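Bifunctional protein FolD (Thermus thermophilus, PDB 6V6Y) probably catalyses the NADP-dependent oxidation of 5,10-methylenetetrahydrofolate to 5,10-methenyltetrahydrofolate and the hydrolysis of the latter to 10-formyltetrahydrofolate, working as a homodimer in one-carbon metabolism. Local coordinates at residues P136-G141 / P259-M264; V223-V228 / G237-E242. All coordinates share one frame; numbering follows the deposited sequence.

Contact 1: P136-G141 / P259-M264; sequences PCTPLG and PMTVAM. With NAP (NADP nicotinamide-adenine-dinucleotide phosphate), chain B.
Met264 bends its side chain over the backbone of Gly141, its CG lying 3.5 Å from Gly141 CA. This joins helix 137-148 to helix 257-276 in the Rossmann-type NADP-binding domain of FolD. The short helix axes cross at 110° and approach to 7.6 Å, a closeness that Gly141 permits: a CB there would run into Met260 CB. Two successive bends, at chi2 and chi3, fold the Met264 chain back, and its CE settles 3.9 Å from Leu140 CB. Met260, likewise curled, lays CB, CG and CE around Gly141 O. Nearer the cofactor, Cys137 CB sits 3.6 Å from the backbone Thr261 O, and Cys137 also packs on Leu265 and Asn268 farther along helix 257-276. At the cofactor end the two threonines converge on the nicotinamide carboxamide. Thr261 turns OG1 anti to its own carbonyl carbon (chi1 -59°), which carries the hydroxyl to NADP O7N and leaves the methyl CG2 beside Thr138 OG1. Thr261 OG1 donates to O7N over 2.7 Å, a bond that probably helps hold the carboxamide in its orientation. The Thr138 hydroxyl faces both of these oxygens: Thr138 OG1 is 3.0 Å from Thr261 OG1. In a weaker approach, Thr138 OG1 lies 3.4 Å from O7N of the NADP.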
# COMPACT_ATOMS: atom_id res chain seq x y z
N PRO A 136 -1.95 -7.33 -8.61
CA PRO A 136 -2.54 -8.66 -8.34
C PRO A 136 -3.88 -8.87 -9.05
O PRO A 136 -4.65 -7.93 -9.30
CB PRO A 136 -2.69 -8.67 -6.81
CG PRO A 136 -1.56 -7.70 -6.34
CD PRO A 136 -1.67 -6.60 -7.35
N CYS A 137 -4.15 -10.13 -9.39
CA CYS A 137 -5.19 -10.43 -10.38
C CYS A 137 -6.59 -10.34 -9.80
O CYS A 137 -7.50 -9.87 -10.48
CB CYS A 137 -4.98 -11.83 -10.96
SG CYS A 137 -3.45 -12.01 -11.84
N THR A 138 -6.80 -10.83 -8.58
CA THR A 138 -8.15 -10.72 -8.03
C THR A 138 -8.54 -9.27 -7.81
O THR A 138 -9.64 -8.89 -8.25
CB THR A 138 -8.27 -11.54 -6.74
OG1 THR A 138 -7.95 -12.90 -7.02
CG2 THR A 138 -9.69 -11.45 -6.18
N PRO A 139 -7.72 -8.42 -7.20
CA PRO A 139 -8.12 -7.01 -7.10
C PRO A 139 -8.40 -6.38 -8.46
O PRO A 139 -9.42 -5.68 -8.61
CB PRO A 139 -6.92 -6.34 -6.40
CG PRO A 139 -6.21 -7.42 -5.69
CD PRO A 139 -6.46 -8.69 -6.47
N LEU A 140 -7.52 -6.58 -9.43
CA LEU A 140 -7.79 -6.08 -10.78
C LEU A 140 -9.14 -6.57 -11.27
O LEU A 140 -9.91 -5.82 -11.87
CB LEU A 140 -6.69 -6.52 -11.75
CG LEU A 140 -5.36 -5.77 -11.67
CD1 LEU A 140 -4.26 -6.52 -12.44
CD2 LEU A 140 -5.50 -4.32 -12.19
N GLY A 141 -9.45 -7.84 -10.98
CA GLY A 141 -10.69 -8.40 -11.47
C GLY A 141 -11.89 -7.81 -10.77
O GLY A 141 -12.95 -7.62 -11.38
N PRO A 259 -14.01 -16.10 -12.19
CA PRO A 259 -13.71 -15.90 -13.62
C PRO A 259 -12.90 -14.64 -13.88
O PRO A 259 -12.05 -14.63 -14.78
CB PRO A 259 -15.10 -15.83 -14.28
CG PRO A 259 -15.96 -16.62 -13.38
CD PRO A 259 -15.43 -16.44 -11.98
N MET A 260 -13.14 -13.57 -13.12
CA MET A 260 -12.38 -12.34 -13.35
C MET A 260 -10.93 -12.49 -12.92
O MET A 260 -10.04 -11.92 -13.55
CB MET A 260 -13.04 -11.16 -12.64
CG MET A 260 -14.39 -10.82 -13.20
SD MET A 260 -14.32 -10.41 -14.93
CE MET A 260 -13.24 -9.01 -14.91
N THR A 261 -10.66 -13.27 -11.87
CA THR A 261 -9.28 -13.51 -11.48
C THR A 261 -8.50 -14.19 -12.60
O THR A 261 -7.34 -13.85 -12.86
CB THR A 261 -9.22 -14.38 -10.22
OG1 THR A 261 -9.91 -13.74 -9.14
CG2 THR A 261 -7.73 -14.63 -9.82
N VAL A 262 -9.12 -15.15 -13.29
CA VAL A 262 -8.42 -15.83 -14.38
C VAL A 262 -8.18 -14.86 -15.53
O VAL A 262 -7.08 -14.78 -16.09
CB VAL A 262 -9.20 -17.08 -14.84
CG1 VAL A 262 -8.45 -17.78 -15.98
CG2 VAL A 262 -9.42 -18.05 -13.67
N ALA A 263 -9.22 -14.10 -15.90
CA ALA A 263 -9.13 -13.19 -17.03
C ALA A 263 -8.00 -12.18 -16.86
O ALA A 263 -7.27 -11.87 -17.81
CB ALA A 263 -10.46 -12.48 -17.24
N MET A 264 -7.86 -11.62 -15.65
CA MET A 264 -6.85 -10.59 -15.47
C MET A 264 -5.45 -11.18 -15.37
O MET A 264 -4.47 -10.47 -15.64
CB MET A 264 -7.15 -9.74 -14.23
CG MET A 264 -8.58 -9.21 -14.18
SD MET A 264 -9.02 -8.20 -15.60
CE MET A 264 -7.82 -6.92 -15.50
PA NAP B . -6.30 -14.56 4.16
O1A NAP B . -6.23 -16.04 4.17
O2A NAP B . -4.96 -13.96 4.31
O5B NAP B . -7.31 -14.05 5.31
C5B NAP B . -8.40 -13.23 4.96
C4B NAP B . -8.56 -12.08 5.95
O4B NAP B . -9.89 -12.03 6.41
C3B NAP B . -7.66 -12.21 7.17
O3B NAP B . -6.55 -11.35 7.02
C2B NAP B . -8.53 -11.82 8.36
O2B NAP B . -8.12 -10.62 8.97
C1B NAP B . -9.93 -11.65 7.77
N9A NAP B . -10.91 -12.45 8.53
C8A NAP B . -10.93 -13.82 8.62
N7A NAP B . -11.98 -14.18 9.40
C5A NAP B . -12.62 -13.06 9.80
C6A NAP B . -13.75 -12.86 10.60
N6A NAP B . -14.39 -13.90 11.12
N1A NAP B . -14.19 -11.58 10.84
C2A NAP B . -13.52 -10.51 10.29
N3A NAP B . -12.41 -10.71 9.50
C4A NAP B . -11.96 -11.97 9.26
O3 NAP B . -7.02 -14.06 2.81
PN NAP B . -7.05 -14.66 1.32
O1N NAP B . -5.75 -15.30 1.04
O2N NAP B . -7.57 -13.61 0.41
O5D NAP B . -8.17 -15.81 1.46
C5D NAP B . -9.49 -15.46 1.78
C4D NAP B . -10.48 -16.25 0.92
O4D NAP B . -10.52 -15.72 -0.40
C3D NAP B . -10.06 -17.71 0.82
O3D NAP B . -11.12 -18.53 1.24
C2D NAP B . -9.79 -17.94 -0.65
O2D NAP B . -10.36 -19.16 -1.07
C1D NAP B . -10.48 -16.78 -1.34
N1N NAP B . -9.75 -16.38 -2.56
C2N NAP B . -10.39 -16.43 -3.76
C3N NAP B . -9.72 -16.07 -4.92
C7N NAP B . -10.47 -16.02 -6.22
O7N NAP B . -9.76 -15.76 -7.41
N7N NAP B . -11.79 -16.22 -6.21
C4N NAP B . -8.40 -15.65 -4.86
C5N NAP B . -7.76 -15.60 -3.63
C6N NAP B . -8.45 -15.97 -2.48
P2B NAP B . -6.80 -10.54 9.89
O1X NAP B . -5.57 -10.48 9.02
O2X NAP B . -6.88 -9.30 10.74
O3X NAP B . -6.73 -11.77 10.78

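Contact 2: V223-V228 / G237-E242; sequences VVDVGV and GDVHPE. With NAP (NADP nicotinamide-adenine-dinucleotide phosphate), chain B.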
# COMPACT_ATOMS: atom_id res chain seq x y z
N VAL A 223 -22.48 -5.81 -3.58
CA VAL A 223 -21.73 -6.75 -2.76
C VAL A 223 -20.91 -7.67 -3.67
O VAL A 223 -21.46 -8.35 -4.54
CB VAL A 223 -22.68 -7.56 -1.85
CG1 VAL A 223 -21.88 -8.58 -1.04
CG2 VAL A 223 -23.46 -6.62 -0.93
N VAL A 224 -19.60 -7.69 -3.44
CA VAL A 224 -18.64 -8.49 -4.20
C VAL A 224 -18.06 -9.55 -3.26
O VAL A 224 -17.46 -9.21 -2.24
CB VAL A 224 -17.53 -7.62 -4.80
CG1 VAL A 224 -16.50 -8.47 -5.51
CG2 VAL A 224 -18.14 -6.58 -5.75
N ASP A 225 -18.25 -10.82 -3.59
CA ASP A 225 -17.93 -11.94 -2.71
C ASP A 225 -16.72 -12.70 -3.25
O ASP A 225 -16.84 -13.49 -4.19
CB ASP A 225 -19.15 -12.86 -2.59
CG ASP A 225 -18.98 -13.94 -1.53
OD1 ASP A 225 -17.87 -14.12 -0.99
OD2 ASP A 225 -19.99 -14.62 -1.25
N VAL A 226 -15.56 -12.48 -2.64
CA VAL A 226 -14.32 -13.11 -3.09
C VAL A 226 -14.12 -14.49 -2.49
O VAL A 226 -13.27 -15.26 -2.97
CB VAL A 226 -13.12 -12.19 -2.78
CG1 VAL A 226 -11.83 -12.69 -3.41
CG2 VAL A 226 -13.41 -10.75 -3.25
N GLY A 227 -14.90 -14.87 -1.47
CA GLY A 227 -14.64 -16.12 -0.79
C GLY A 227 -14.89 -17.32 -1.69
O GLY A 227 -15.75 -17.32 -2.57
N VAL A 228 -14.10 -18.37 -1.48
CA VAL A 228 -14.31 -19.63 -2.17
C VAL A 228 -14.14 -20.73 -1.12
O VAL A 228 -13.02 -21.16 -0.84
CB VAL A 228 -13.34 -19.81 -3.35
CG1 VAL A 228 -13.33 -21.26 -3.83
CG2 VAL A 228 -13.68 -18.85 -4.49
N GLY A 237 -19.55 -18.87 -0.99
CA GLY A 237 -18.94 -17.58 -0.78
C GLY A 237 -18.84 -17.23 0.70
O GLY A 237 -19.26 -17.98 1.58
N ASP A 238 -18.22 -16.08 0.97
CA ASP A 238 -18.21 -15.54 2.32
C ASP A 238 -19.50 -14.82 2.67
O ASP A 238 -19.69 -14.46 3.83
CB ASP A 238 -17.07 -14.56 2.54
CG ASP A 238 -15.73 -15.19 2.32
OD1 ASP A 238 -15.58 -16.39 2.60
OD2 ASP A 238 -14.82 -14.45 1.89
N VAL A 239 -20.36 -14.59 1.69
CA VAL A 239 -21.57 -13.80 1.87
C VAL A 239 -22.77 -14.75 1.82
O VAL A 239 -22.88 -15.58 0.92
CB VAL A 239 -21.66 -12.71 0.79
CG1 VAL A 239 -22.93 -11.92 0.96
CG2 VAL A 239 -20.40 -11.80 0.85
N HIS A 240 -23.64 -14.63 2.81
CA HIS A 240 -24.84 -15.46 2.85
C HIS A 240 -25.80 -15.08 1.73
O HIS A 240 -26.06 -13.90 1.51
CB HIS A 240 -25.54 -15.30 4.20
CG HIS A 240 -26.53 -16.38 4.49
ND1 HIS A 240 -27.82 -16.35 4.00
CD2 HIS A 240 -26.42 -17.53 5.19
CE1 HIS A 240 -28.46 -17.44 4.40
NE2 HIS A 240 -27.63 -18.17 5.12
N PRO A 241 -26.38 -16.07 1.02
CA PRO A 241 -27.28 -15.75 -0.10
C PRO A 241 -28.49 -14.90 0.28
O PRO A 241 -29.04 -14.23 -0.59
CB PRO A 241 -27.71 -17.13 -0.65
CG PRO A 241 -27.07 -18.16 0.24
CD PRO A 241 -25.97 -17.49 1.02
N GLU A 242 -28.88 -14.87 1.56
CA GLU A 242 -29.96 -13.97 1.97
C GLU A 242 -29.66 -12.51 1.65
O GLU A 242 -30.58 -11.69 1.62
CB GLU A 242 -30.22 -14.12 3.47
CG GLU A 242 -29.14 -13.49 4.34
CD GLU A 242 -29.36 -13.74 5.82
OE1 GLU A 242 -28.57 -13.22 6.64
OE2 GLU A 242 -30.33 -14.46 6.16
PA NAP B . -6.30 -14.56 4.16
O1A NAP B . -6.23 -16.04 4.17
O2A NAP B . -4.96 -13.96 4.31
O5B NAP B . -7.31 -14.05 5.31
C5B NAP B . -8.40 -13.23 4.96
C4B NAP B . -8.56 -12.08 5.95
O4B NAP B . -9.89 -12.03 6.41
C3B NAP B . -7.66 -12.21 7.17
O3B NAP B . -6.55 -11.35 7.02
C2B NAP B . -8.53 -11.82 8.36
O2B NAP B . -8.12 -10.62 8.97
C1B NAP B . -9.93 -11.65 7.77
N9A NAP B . -10.91 -12.45 8.53
C8A NAP B . -10.93 -13.82 8.62
N7A NAP B . -11.98 -14.18 9.40
C5A NAP B . -12.62 -13.06 9.80
C6A NAP B . -13.75 -12.86 10.60
N6A NAP B . -14.39 -13.90 11.12
N1A NAP B . -14.19 -11.58 10.84
C2A NAP B . -13.52 -10.51 10.29
N3A NAP B . -12.41 -10.71 9.50
C4A NAP B . -11.96 -11.97 9.26
O3 NAP B . -7.02 -14.06 2.81
PN NAP B . -7.05 -14.66 1.32
O1N NAP B . -5.75 -15.30 1.04
O2N NAP B . -7.57 -13.61 0.41
O5D NAP B . -8.17 -15.81 1.46
C5D NAP B . -9.49 -15.46 1.78
C4D NAP B . -10.48 -16.25 0.92
O4D NAP B . -10.52 -15.72 -0.40
C3D NAP B . -10.06 -17.71 0.82
O3D NAP B . -11.12 -18.53 1.24
C2D NAP B . -9.79 -17.94 -0.65
O2D NAP B . -10.36 -19.16 -1.07
C1D NAP B . -10.48 -16.78 -1.34
N1N NAP B . -9.75 -16.38 -2.56
C2N NAP B . -10.39 -16.43 -3.76
C3N NAP B . -9.72 -16.07 -4.92
C7N NAP B . -10.47 -16.02 -6.22
O7N NAP B . -9.76 -15.76 -7.41
N7N NAP B . -11.79 -16.22 -6.21
C4N NAP B . -8.40 -15.65 -4.86
C5N NAP B . -7.76 -15.60 -3.63
C6N NAP B . -8.45 -15.97 -2.48
P2B NAP B . -6.80 -10.54 9.89
O1X NAP B . -5.57 -10.48 9.02
O2X NAP B . -6.88 -9.30 10.74
O3X NAP B . -6.73 -11.77 10.78
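Asp225 OD1 is gripped by two backbone amides: Asp238 N reaches it at 2.8 Å on the syn lone pair, while Gly227 N comes in at 3.1 Å from the anti side, 30° out of the carboxylate plane. The second bond closes an Asx turn at the end of the strand. The other oxygen, Asp225 OD2, takes Val239 N at 3.0 Å from well above that plane. With CG anti to the backbone N (chi1 -172°), the carboxylate reaches across to the 237-239 backbone, and three N-H groups fix its rotation. Gly237 CA approaches to 3.2 Å from Asp225 OD2, where a CB would clash. This buried junction lies at the C-terminal end of strand 222-225 in the parallel Rossmann sheet and ties the strand end to the loop that follows the 229-236 hairpin. An asparagine in place of Asp225 would probably leave at least one of these amides facing an NH2 instead of an acceptor and disturb the turn. Asp238 OD2 stands 4.2 Å from Asp225 OD1, but its carboxylate is engaged by Asn229 and by the backbone N of Val206 and Gly207, which probably offsets the like charges. Gly227 leaves room for it, with CA 3.2 Å from Asp238 OD2. The Val239 side chain runs alongside Asp225, its CG2 against the carboxylate carbon CG, and Val239 CG2 meets Val223 CG1 at 4.0 Å.

In the fold
Both segments of contact 2 fall, in sequence, between the two segments of contact 1, and the centres of the contacts lie 16 Å apart. They meet where Thr138 CG2 packs on Val226 CG1 at 3.7 Å, bringing helix 137-148 against the end of strand 222-225. Both also reach the same NADP. Contact 1 addresses the carboxamide, and Val226 and Val228 border the nicotinamide and its ribose: Val226 O is 3.2 Å from C2N of the cofactor, and Val228 O accepts a weak hydrogen bond from its O2D at 3.3 Å. Arg163 and Ser187 add further hydrogen bonds to NADP. The Asx turn at Asp225 itself contains Val226, and so places pocket backbone.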